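Local coordinates for fibrinogen binding protein (Staphylococcus aureus subsp. aureus Mu50, PDB 3DOA), which probably binds fibrinogen and contains sequence of the NFACT N-terminal and middle-domain family, at residues L18-V23 / V38-Q43; H24-P29 / K80-G85; I169-I174 / E199-L204. One frame throughout, in Å; residues are numbered along the deposited sequence.

Contact 1 of 3, residues L18-V23 / V38-Q43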
# COMPACT_ATOMS: atom_id res chain seq x y z
N LEU A 18 13.61 8.29 -0.84
CA LEU A 18 14.33 7.40 -1.73
C LEU A 18 14.33 7.85 -3.23
O LEU A 18 15.13 7.35 -4.02
CB LEU A 18 13.78 5.96 -1.62
CG LEU A 18 13.81 5.19 -0.28
CD1 LEU A 18 12.96 3.93 -0.33
CD2 LEU A 18 15.22 4.87 0.09
N THR A 19 13.45 8.74 -3.67
CA THR A 19 13.54 9.21 -5.09
C THR A 19 14.95 9.76 -5.45
O THR A 19 15.50 10.49 -4.66
CB THR A 19 12.54 10.31 -5.34
OG1 THR A 19 11.41 10.03 -4.55
CG2 THR A 19 12.08 10.31 -6.71
N THR A 20 15.53 9.39 -6.60
CA THR A 20 16.94 9.70 -6.92
C THR A 20 17.91 8.62 -6.56
O THR A 20 19.02 8.60 -7.07
CB THR A 20 17.41 10.92 -6.20
OG1 THR A 20 16.63 11.96 -6.72
CG2 THR A 20 18.92 11.23 -6.38
N GLY A 21 17.53 7.73 -5.65
CA GLY A 21 18.43 6.71 -5.17
C GLY A 21 18.60 5.73 -6.30
O GLY A 21 17.79 5.66 -7.25
N ARG A 22 19.68 4.96 -6.16
CA ARG A 22 20.08 3.93 -7.06
C ARG A 22 19.75 2.54 -6.50
O ARG A 22 20.01 2.25 -5.33
CB ARG A 22 21.60 4.02 -7.23
CG ARG A 22 22.16 3.11 -8.34
CD ARG A 22 23.62 3.35 -8.63
NE ARG A 22 24.02 4.77 -8.81
CZ ARG A 22 23.89 5.54 -9.93
NH1 ARG A 22 23.31 5.09 -11.04
NH2 ARG A 22 24.35 6.80 -9.92
N VAL A 23 19.23 1.68 -7.36
CA VAL A 23 18.97 0.31 -6.98
C VAL A 23 20.29 -0.46 -7.00
O VAL A 23 20.97 -0.65 -8.02
CB VAL A 23 18.03 -0.32 -7.97
CG1 VAL A 23 17.66 -1.69 -7.52
CG2 VAL A 23 16.82 0.56 -8.18
N VAL A 38 18.18 0.15 -1.83
CA VAL A 38 18.33 1.40 -2.49
C VAL A 38 19.40 2.20 -1.80
O VAL A 38 19.36 2.42 -0.60
CB VAL A 38 17.04 2.17 -2.43
CG1 VAL A 38 17.19 3.50 -3.19
CG2 VAL A 38 15.96 1.30 -3.01
N ARG A 39 20.37 2.66 -2.58
CA ARG A 39 21.52 3.38 -2.08
C ARG A 39 21.33 4.84 -2.49
O ARG A 39 21.21 5.15 -3.65
CB ARG A 39 22.77 2.77 -2.66
CG ARG A 39 24.02 3.18 -1.99
CD ARG A 39 25.28 2.47 -2.56
NE ARG A 39 26.47 3.08 -1.94
CZ ARG A 39 27.23 2.50 -1.01
NH1 ARG A 39 28.29 3.17 -0.51
NH2 ARG A 39 26.97 1.24 -0.61
N GLN A 40 21.22 5.70 -1.50
CA GLN A 40 20.94 7.10 -1.68
C GLN A 40 22.12 7.71 -0.95
O GLN A 40 22.47 7.24 0.10
CB GLN A 40 19.59 7.43 -1.02
CG GLN A 40 19.28 8.88 -0.98
CD GLN A 40 18.88 9.40 -2.35
OE1 GLN A 40 17.71 9.31 -2.73
NE2 GLN A 40 19.86 9.95 -3.13
N ASN A 41 22.81 8.68 -1.53
CA ASN A 41 24.04 9.20 -0.95
C ASN A 41 24.90 8.19 -0.16
O ASN A 41 25.33 8.42 0.93
CB ASN A 41 23.70 10.40 -0.08
CG ASN A 41 24.92 11.01 0.59
OD1 ASN A 41 26.06 10.85 0.12
ND2 ASN A 41 24.71 11.73 1.69
N ARG A 42 25.19 7.05 -0.75
CA ARG A 42 26.14 6.09 -0.16
C ARG A 42 25.73 5.34 1.11
O ARG A 42 26.57 4.70 1.74
CB ARG A 42 27.48 6.78 0.05
CG ARG A 42 28.19 6.96 -1.27
CD ARG A 42 29.71 6.76 -1.06
NE ARG A 42 30.51 7.17 -2.20
CZ ARG A 42 30.61 8.42 -2.65
NH1 ARG A 42 29.93 9.42 -2.09
NH2 ARG A 42 31.38 8.69 -3.70
N GLN A 43 24.45 5.40 1.45
CA GLN A 43 23.90 4.60 2.51
C GLN A 43 22.88 3.73 1.91
O GLN A 43 22.15 4.16 1.06
CB GLN A 43 23.16 5.47 3.50
CG GLN A 43 23.98 6.60 4.03
CD GLN A 43 25.22 6.13 4.70
OE1 GLN A 43 26.23 6.77 4.58
NE2 GLN A 43 25.17 5.02 5.41
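R22 and R39 form an antiparallel hydrogen-bonded pair, their CA atoms 5.2 Å apart. R22 N gives its hydrogen to R39 O at 2.9 Å, and R39 N returns the bond to R22 O at 2.8 Å. Both are nearly straight at the hydrogen. One step on, V23 and V38 make a non-hydrogen-bonded pair, and the CA of V38 brings a C-H toward R22 O.

The two arginines stand on one face of the sheet, but their long chains lead away from the contact: R22 NH1 is held by G84 O, while R39 has a weak hydrogen bond to N44. On the face shared by V23 and V38, L18, in the turn leading into the strand, packs on V38. L18 CD2 reaches V38 CG1 at 4.1 Å, the two side chains crossing obliquely. With CG1 anti to the backbone N (chi1 -178°), V38 also lays this methyl beside G21, whose CA is 4.0 Å from V38 CG1. Q40 bends at chi2 (74°), folding its amide back over the type II turn from L18 to G21 and beside the methyl of T20.

The type I' turn from Q40 to Q43 carries the chain into the next strand, and T20 and G21 are backbone hydrogen-bonded with I87 of strand 86-92. Two straight backbone bonds between R22 and R39 thus set the register of the hairpin, and the buried contact of L18 with V38 adds apolar packing on the other face.

Contact 2 of 3, residues H24-P29 / K80-G85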
# COMPACT_ATOMS: atom_id res chain seq x y z
N HIS A 24 20.64 -0.95 -5.83
CA HIS A 24 21.97 -1.39 -5.57
C HIS A 24 22.07 -2.88 -5.43
O HIS A 24 23.17 -3.41 -5.48
CB HIS A 24 22.40 -0.76 -4.26
CG HIS A 24 23.81 -1.03 -3.90
ND1 HIS A 24 24.16 -1.97 -2.95
CD2 HIS A 24 24.97 -0.49 -4.34
CE1 HIS A 24 25.48 -1.98 -2.81
NE2 HIS A 24 25.99 -1.09 -3.65
N LYS A 25 20.94 -3.56 -5.24
CA LYS A 25 20.91 -4.97 -4.84
C LYS A 25 19.46 -5.42 -4.81
O LYS A 25 18.54 -4.65 -4.44
CB LYS A 25 21.51 -5.12 -3.45
CG LYS A 25 22.18 -6.47 -3.11
CD LYS A 25 23.63 -6.27 -2.39
CE LYS A 25 23.61 -5.43 -1.00
NZ LYS A 25 24.92 -4.74 -0.57
N ILE A 26 19.23 -6.67 -5.19
CA ILE A 26 17.88 -7.20 -5.12
C ILE A 26 17.95 -8.64 -4.72
O ILE A 26 18.51 -9.44 -5.44
CB ILE A 26 17.12 -7.05 -6.45
CG1 ILE A 26 17.22 -5.60 -6.93
CG2 ILE A 26 15.63 -7.53 -6.30
CD1 ILE A 26 16.39 -5.26 -8.17
N ASN A 27 17.39 -8.98 -3.56
CA ASN A 27 17.27 -10.36 -3.17
C ASN A 27 15.84 -10.82 -3.00
O ASN A 27 14.91 -10.05 -3.17
CB ASN A 27 18.06 -10.60 -1.92
CG ASN A 27 19.42 -10.08 -2.01
OD1 ASN A 27 20.35 -10.80 -2.31
ND2 ASN A 27 19.56 -8.80 -1.77
N GLN A 28 15.68 -12.10 -2.69
CA GLN A 28 14.38 -12.74 -2.62
C GLN A 28 14.60 -13.76 -1.53
O GLN A 28 15.08 -14.84 -1.79
CB GLN A 28 14.05 -13.40 -3.97
CG GLN A 28 12.74 -14.20 -4.07
CD GLN A 28 12.52 -14.80 -5.45
OE1 GLN A 28 12.79 -14.17 -6.43
NE2 GLN A 28 12.02 -16.00 -5.51
N PRO A 29 14.29 -13.41 -0.29
CA PRO A 29 14.62 -14.34 0.78
C PRO A 29 13.67 -15.50 0.90
O PRO A 29 13.99 -16.42 1.63
CB PRO A 29 14.54 -13.49 2.03
CG PRO A 29 14.35 -12.03 1.48
CD PRO A 29 13.65 -12.20 0.23
N LYS A 80 18.71 -7.72 -13.68
CA LYS A 80 18.91 -7.44 -15.10
C LYS A 80 18.36 -6.09 -15.49
O LYS A 80 19.03 -5.28 -16.10
CB LYS A 80 18.15 -8.45 -15.92
CG LYS A 80 18.80 -8.87 -17.22
CD LYS A 80 17.86 -9.72 -18.18
CE LYS A 80 17.35 -8.91 -19.41
NZ LYS A 80 17.64 -9.65 -20.69
N HIS A 81 17.12 -5.83 -15.12
CA HIS A 81 16.44 -4.61 -15.55
C HIS A 81 16.58 -3.44 -14.62
O HIS A 81 16.36 -2.30 -15.05
CB HIS A 81 14.97 -4.89 -15.70
CG HIS A 81 14.63 -5.84 -16.79
ND1 HIS A 81 14.05 -5.43 -17.97
CD2 HIS A 81 14.71 -7.19 -16.85
CE1 HIS A 81 13.82 -6.50 -18.72
NE2 HIS A 81 14.21 -7.57 -18.07
N LEU A 82 16.85 -3.68 -13.34
CA LEU A 82 16.76 -2.59 -12.34
C LEU A 82 18.07 -2.28 -11.65
O LEU A 82 18.37 -1.15 -11.35
CB LEU A 82 15.69 -2.90 -11.31
CG LEU A 82 14.31 -3.27 -11.87
CD1 LEU A 82 13.32 -3.57 -10.75
CD2 LEU A 82 13.77 -2.19 -12.81
N GLU A 83 18.87 -3.30 -11.40
CA GLU A 83 20.12 -3.11 -10.70
C GLU A 83 20.89 -2.14 -11.55
O GLU A 83 21.04 -2.32 -12.78
CB GLU A 83 20.84 -4.44 -10.57
CG GLU A 83 21.76 -4.52 -9.39
CD GLU A 83 22.16 -5.99 -9.05
OE1 GLU A 83 21.49 -6.61 -8.15
OE2 GLU A 83 23.15 -6.52 -9.69
N GLY A 84 21.33 -1.09 -10.90
CA GLY A 84 21.94 0.03 -11.58
C GLY A 84 21.13 1.31 -11.59
O GLY A 84 21.69 2.38 -11.44
N GLY A 85 19.81 1.16 -11.75
CA GLY A 85 18.88 2.26 -12.05
C GLY A 85 18.67 3.30 -10.98
O GLY A 85 19.07 3.15 -9.82
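L82, in the last turn of helix 73-82, meets I26 of the edge strand through apolar atoms: L82 CB lies 4.0 Å from I26 CD1. The bond from CA to CB points at the opposite segment in both residues, and the two side chains run at a slant to each other. In I26, CG1 lies anti to the carbonyl carbon (chi1 -51°), and the chain then extends (chi2 -174°) to bring the terminal methyl to the leucine. F78 of the same helix also touches I26, and V117 of strand 112-120 packs on L82, so this apolar pair lies between a helix and two sheets.

E83, the first residue to leave helical angles, comes next. Its CA is 5.7 Å from the CA of H24. CG stands anti to the backbone N (chi1 -153°) and the chain stays extended, which carries the carboxylate along the strand backbone: E83 CG is 4.3 Å from H24 C, and E83 OE1 is 3.7 Å from K25 CA. OE1 also has a long, weak ion pair with R79, one helical turn back.

G84 and G85 complete a type II turn begun at L82, closed by G85 N bonding to L82 O at 2.8 Å. From here G84 and G85 reach the backbone of V23, just before H24.

On neighbouring strand 33-40, V37 is faced by both H24 and K25. This is a classic beta bulge in strand 22-30, set where the outermost strand of an antiparallel four-stranded sheet packs against the end of a helix.

Contact 3 of 3, residues I169-I174 / E199-L204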
# COMPACT_ATOMS: atom_id res chain seq x y z
N ILE A 169 -15.11 5.11 -5.40
CA ILE A 169 -14.75 6.50 -5.47
C ILE A 169 -13.57 6.77 -4.60
O ILE A 169 -13.35 6.08 -3.63
CB ILE A 169 -15.88 7.37 -5.01
CG1 ILE A 169 -17.06 7.22 -5.93
CG2 ILE A 169 -15.46 8.78 -5.07
CD1 ILE A 169 -18.25 6.65 -5.28
N ASN A 170 -12.79 7.76 -4.96
CA ASN A 170 -11.62 8.13 -4.19
C ASN A 170 -12.11 9.09 -3.06
O ASN A 170 -12.59 10.21 -3.31
CB ASN A 170 -10.51 8.76 -5.06
CG ASN A 170 -9.16 8.97 -4.30
OD1 ASN A 170 -9.11 9.36 -3.12
ND2 ASN A 170 -8.07 8.69 -4.98
N PRO A 171 -11.99 8.62 -1.82
CA PRO A 171 -12.40 9.41 -0.73
C PRO A 171 -11.73 10.74 -0.72
O PRO A 171 -12.26 11.66 -0.11
CB PRO A 171 -11.97 8.61 0.48
CG PRO A 171 -11.04 7.68 0.01
CD PRO A 171 -11.46 7.34 -1.34
N TYR A 172 -10.59 10.89 -1.37
CA TYR A 172 -10.01 12.21 -1.37
C TYR A 172 -10.68 13.12 -2.37
O TYR A 172 -10.47 14.28 -2.30
CB TYR A 172 -8.53 12.16 -1.61
CG TYR A 172 -7.84 11.55 -0.46
CD1 TYR A 172 -7.61 12.30 0.69
CD2 TYR A 172 -7.43 10.23 -0.49
CE1 TYR A 172 -7.02 11.77 1.81
CE2 TYR A 172 -6.81 9.67 0.64
CZ TYR A 172 -6.62 10.46 1.78
OH TYR A 172 -6.02 9.98 2.88
N ASP A 173 -11.51 12.62 -3.28
CA ASP A 173 -12.07 13.47 -4.36
C ASP A 173 -13.49 13.94 -4.06
O ASP A 173 -14.22 14.42 -4.92
CB ASP A 173 -12.08 12.69 -5.67
CG ASP A 173 -10.65 12.37 -6.18
OD1 ASP A 173 -9.60 12.95 -5.74
OD2 ASP A 173 -10.59 11.49 -7.07
N ILE A 174 -13.89 13.80 -2.81
CA ILE A 174 -15.30 13.89 -2.46
C ILE A 174 -15.36 14.59 -1.12
O ILE A 174 -14.40 14.49 -0.34
CB ILE A 174 -15.89 12.49 -2.43
CG1 ILE A 174 -17.39 12.55 -2.22
CG2 ILE A 174 -15.19 11.61 -1.37
CD1 ILE A 174 -18.10 11.31 -2.72
N GLU A 199 -12.75 3.69 -2.41
CA GLU A 199 -11.49 3.01 -2.84
C GLU A 199 -10.50 3.03 -1.71
O GLU A 199 -10.25 4.06 -1.06
CB GLU A 199 -10.89 3.68 -4.13
CG GLU A 199 -9.46 3.17 -4.65
CD GLU A 199 -8.85 3.98 -5.88
OE1 GLU A 199 -9.05 5.24 -6.04
OE2 GLU A 199 -8.12 3.30 -6.69
N GLY A 200 -9.94 1.89 -1.44
CA GLY A 200 -8.94 1.83 -0.40
C GLY A 200 -9.37 1.91 1.05
O GLY A 200 -8.51 1.97 1.93
N PHE A 201 -10.66 1.88 1.32
CA PHE A 201 -11.14 1.81 2.70
C PHE A 201 -11.02 0.41 3.31
O PHE A 201 -10.87 -0.58 2.60
CB PHE A 201 -12.59 2.27 2.79
CG PHE A 201 -12.75 3.77 3.00
CD1 PHE A 201 -11.64 4.62 3.17
CD2 PHE A 201 -14.03 4.31 3.11
CE1 PHE A 201 -11.82 5.97 3.40
CE2 PHE A 201 -14.20 5.65 3.34
CZ PHE A 201 -13.08 6.48 3.48
N SER A 202 -11.02 0.37 4.64
CA SER A 202 -11.01 -0.86 5.45
C SER A 202 -12.02 -0.70 6.59
O SER A 202 -12.35 0.45 7.02
CB SER A 202 -9.66 -1.06 6.12
OG SER A 202 -9.31 0.14 6.80
N PRO A 203 -12.45 -1.85 7.14
CA PRO A 203 -13.15 -1.96 8.38
C PRO A 203 -12.64 -0.97 9.43
O PRO A 203 -13.41 -0.15 9.95
CB PRO A 203 -12.85 -3.38 8.76
CG PRO A 203 -12.90 -4.07 7.52
CD PRO A 203 -12.24 -3.18 6.57
N LEU A 204 -11.34 -1.01 9.68
CA LEU A 204 -10.73 -0.13 10.65
C LEU A 204 -11.17 1.29 10.46
O LEU A 204 -11.68 1.92 11.41
CB LEU A 204 -9.21 -0.18 10.59
CG LEU A 204 -8.57 -1.37 11.31
CD1 LEU A 204 -7.12 -1.76 10.81
CD2 LEU A 204 -8.59 -0.99 12.78
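E199 N donates to I169 O at 2.7 Å, with an angle of 175° at the hydrogen. Next along the loop, the ring of P171 packs on both E199 and F201. P171 CD lies 3.5 Å from E199 O, and P171 CB approaches F201 CZ obliquely at 3.8 Å, the two side chains sliding past each other in opposite directions. E199 extends its side chain from a CG anti to the backbone N (chi1 174°), which takes OE1 to 3.7 Å from N170 ND2, the carboxylate almost perpendicular to the amide.

The asparagine has other work to do. N170 OD1 accepts from Y172 N at 2.8 Å, an Asx turn, and N170 O takes a bond from D173 N, so N170 holds the two residues that follow P171, through its side chain and its carbonyl.

Further out, M229 of helix 220-232 touches both P171 and F201, F225 adds to the proline side, and L6 lies against F201. N95 donates to E199 O. S202, at the N-cap of helix 203-210, caps I205 N weakly and also bonds to D4.

A single straight backbone bond thus joins the two loops, while the buried proline and phenylalanine supply apolar packing. The E199 carbonyl beside the proline is already satisfied by an asparagine side chain.

In the fold
From the N terminus, helix 5-15 leads into strand 22-30. Contact 1 closes the short hairpin with strand 33-40, and contact 2 brings the same first strand to the end of helix 73-82, some fifty residues later. The two cross along the chain, and they touch where V23 meets the turn at G84 and G85. Together they join the four-stranded sheet to the helix that leads into the five-stranded one. Contact 3 follows in series, closing the loop around helices 176-179 and 190-197; its centre lies about 32 Å from that of contact 1, on the opposite side of the chain's centre.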